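Side-chain contact in esterase (Xanthomonas oryzae pv. oryzae, PDB 3H2G), which acts as an esterase that degrades rice cell walls and serves the bacterium as a virulence factor: residues S123-L128 and A134-L139. Numbering follows the deposited sequence.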
loop_
_atom_site.group_PDB
_atom_site.type_symbol
_atom_site.label_atom_id
_atom_site.label_comp_id
_atom_site.label_asym_id
_atom_site.label_seq_id
_atom_site.Cartn_x
_atom_site.Cartn_y
_atom_site.Cartn_z
ATOM N N SER A 123 0.708 6.724 6.145
ATOM C CA SER A 123 0.880 6.086 7.442
ATOM C C SER A 123 1.877 4.958 7.260
ATOM O O SER A 123 1.925 4.349 6.197
ATOM C CB SER A 123 -0.443 5.496 7.935
ATOM O OG SER A 123 -0.235 4.672 9.072
ATOM N N ASP A 124 2.682 4.682 8.283
ATOM C CA ASP A 124 3.621 3.575 8.185
ATOM C C ASP A 124 2.860 2.278 8.457
ATOM O O ASP A 124 3.389 1.187 8.255
ATOM C CB ASP A 124 4.774 3.741 9.180
ATOM C CG ASP A 124 5.771 4.794 8.734
ATOM O OD1 ASP A 124 6.149 4.778 7.543
ATOM O OD2 ASP A 124 6.182 5.630 9.566
ATOM N N TYR A 125 1.607 2.421 8.897
ATOM C CA TYR A 125 0.712 1.299 9.212
ATOM C C TYR A 125 0.912 0.786 10.635
ATOM O O TYR A 125 1.948 1.022 11.250
ATOM C CB TYR A 125 0.930 0.111 8.263
ATOM C CG TYR A 125 0.656 0.349 6.793
ATOM C CD1 TYR A 125 1.148 -0.538 5.835
ATOM C CD2 TYR A 125 -0.105 1.436 6.356
ATOM C CE1 TYR A 125 0.896 -0.356 4.483
ATOM C CE2 TYR A 125 -0.369 1.627 4.993
ATOM C CZ TYR A 125 0.138 0.724 4.066
ATOM O OH TYR A 125 -0.112 0.886 2.720
ATOM N N LEU A 126 -0.085 0.068 11.147
ATOM C CA LEU A 126 0.007 -0.507 12.483
ATOM C C LEU A 126 1.145 -1.523 12.517
ATOM O O LEU A 126 1.315 -2.300 11.580
ATOM C CB LEU A 126 -1.293 -1.228 12.856
ATOM C CG LEU A 126 -2.546 -0.436 13.235
ATOM C CD1 LEU A 126 -3.663 -1.413 13.579
ATOM C CD2 LEU A 126 -2.255 0.458 14.429
ATOM N N GLY A 127 1.925 -1.511 13.594
ATOM C CA GLY A 127 3.006 -2.470 13.731
ATOM C C GLY A 127 4.308 -2.150 13.022
ATOM O O GLY A 127 5.261 -2.923 13.115
ATOM N N LEU A 128 4.358 -1.026 12.316
ATOM C CA LEU A 128 5.567 -0.631 11.598
ATOM C C LEU A 128 5.978 0.777 12.008
ATOM O O LEU A 128 5.198 1.499 12.625
ATOM C CB LEU A 128 5.325 -0.686 10.087
ATOM C CG LEU A 128 4.905 -2.057 9.546
ATOM C CD1 LEU A 128 4.510 -1.929 8.083
ATOM C CD2 LEU A 128 6.047 -3.058 9.723
ATOM N N ALA A 134 1.972 -4.798 18.266
ATOM C CA ALA A 134 2.832 -5.983 18.309
ATOM C C ALA A 134 3.097 -6.693 16.984
ATOM O O ALA A 134 4.049 -7.465 16.874
ATOM C CB ALA A 134 2.277 -6.980 19.326
ATOM N N TYR A 135 2.255 -6.454 15.985
ATOM C CA TYR A 135 2.443 -7.078 14.676
ATOM C C TYR A 135 1.854 -6.157 13.621
ATOM O O TYR A 135 1.216 -5.162 13.958
ATOM C CB TYR A 135 1.727 -8.437 14.604
ATOM C CG TYR A 135 0.222 -8.351 14.777
ATOM C CD1 TYR A 135 -0.354 -8.308 16.049
ATOM C CD2 TYR A 135 -0.625 -8.283 13.667
ATOM C CE1 TYR A 135 -1.739 -8.197 16.211
ATOM C CE2 TYR A 135 -2.007 -8.171 13.818
ATOM C CZ TYR A 135 -2.556 -8.127 15.090
ATOM O OH TYR A 135 -3.920 -7.995 15.237
ATOM N N HIS A 136 2.074 -6.472 12.350
ATOM C CA HIS A 136 1.488 -5.660 11.290
ATOM C C HIS A 136 0.365 -6.437 10.623
ATOM O O HIS A 136 0.582 -7.541 10.115
ATOM C CB HIS A 136 2.505 -5.273 10.213
ATOM C CG HIS A 136 1.874 -4.600 9.034
ATOM N ND1 HIS A 136 1.967 -5.094 7.749
ATOM C CD2 HIS A 136 1.058 -3.521 8.961
ATOM C CE1 HIS A 136 1.232 -4.353 6.938
ATOM N NE2 HIS A 136 0.669 -3.392 7.649
ATOM N N PRO A 137 -0.858 -5.881 10.634
ATOM C CA PRO A 137 -2.009 -6.546 10.012
ATOM C C PRO A 137 -1.898 -6.416 8.491
ATOM O O PRO A 137 -2.610 -5.632 7.865
ATOM C CB PRO A 137 -3.207 -5.770 10.567
ATOM C CG PRO A 137 -2.687 -5.168 11.851
ATOM C CD PRO A 137 -1.299 -4.740 11.454
ATOM N N TYR A 138 -0.983 -7.183 7.913
ATOM C CA TYR A 138 -0.742 -7.175 6.475
ATOM C C TYR A 138 -2.013 -7.507 5.683
ATOM O O TYR A 138 -2.683 -8.497 5.958
ATOM C CB TYR A 138 0.372 -8.184 6.161
ATOM C CG TYR A 138 0.838 -8.232 4.721
ATOM C CD1 TYR A 138 1.222 -7.071 4.049
ATOM C CD2 TYR A 138 0.941 -9.449 4.047
ATOM C CE1 TYR A 138 1.702 -7.124 2.738
ATOM C CE2 TYR A 138 1.421 -9.511 2.737
ATOM C CZ TYR A 138 1.798 -8.346 2.091
ATOM O OH TYR A 138 2.267 -8.405 0.795
ATOM N N LEU A 139 -2.340 -6.654 4.713
ATOM C CA LEU A 139 -3.507 -6.836 3.850
ATOM C C LEU A 139 -4.853 -6.878 4.575
ATOM O O LEU A 139 -5.811 -7.497 4.095
ATOM C CB LEU A 139 -3.325 -8.098 2.996
ATOM C CG LEU A 139 -2.127 -8.020 2.038
ATOM C CD1 LEU A 139 -1.881 -9.376 1.384
ATOM C CD2 LEU A 139 -2.391 -6.950 0.987
#
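The imidazole of H136 packs one face against L128 and meets the ring of Y125 at its rim, and H136 has the largest share of the meeting of 123-128 with 134-139. CD1 of L128 lies over the centre of that face in a CH-pi contact, 3.9 Å from the ring centroid and 10° off its normal; the opposite face carries the backbone N of Y138, displaced toward the rim. The planes of the Y125 and H136 rings are nearly parallel at 6°, with CD1 of Y125 3.4 Å from NE2 of H136. With its CG anti to the backbone N (chi1 172°), H136 also brings CD2 to 2.9 Å from the carbonyl O of L126, which lies at the ring edge and in its plane.

Backbone CA-H...O contacts run both ways: CA of H136 faces O of L126, and CA of G127 approaches O of Y135 at 3.2 Å, a buried carbonyl with no hydrogen-bond partner in the model. CB of L126 packs on CD of P137 at 3.8 Å.

The hydroxyl of Y125 is hydrogen-bonded to O of H86 and OG1 of T181. A type II turn, Y125 to L128, begins the return of the loop between strand 119-123 and helix 141-162, beside the probable nucleophile elbow of an alpha/beta-hydrolase fold.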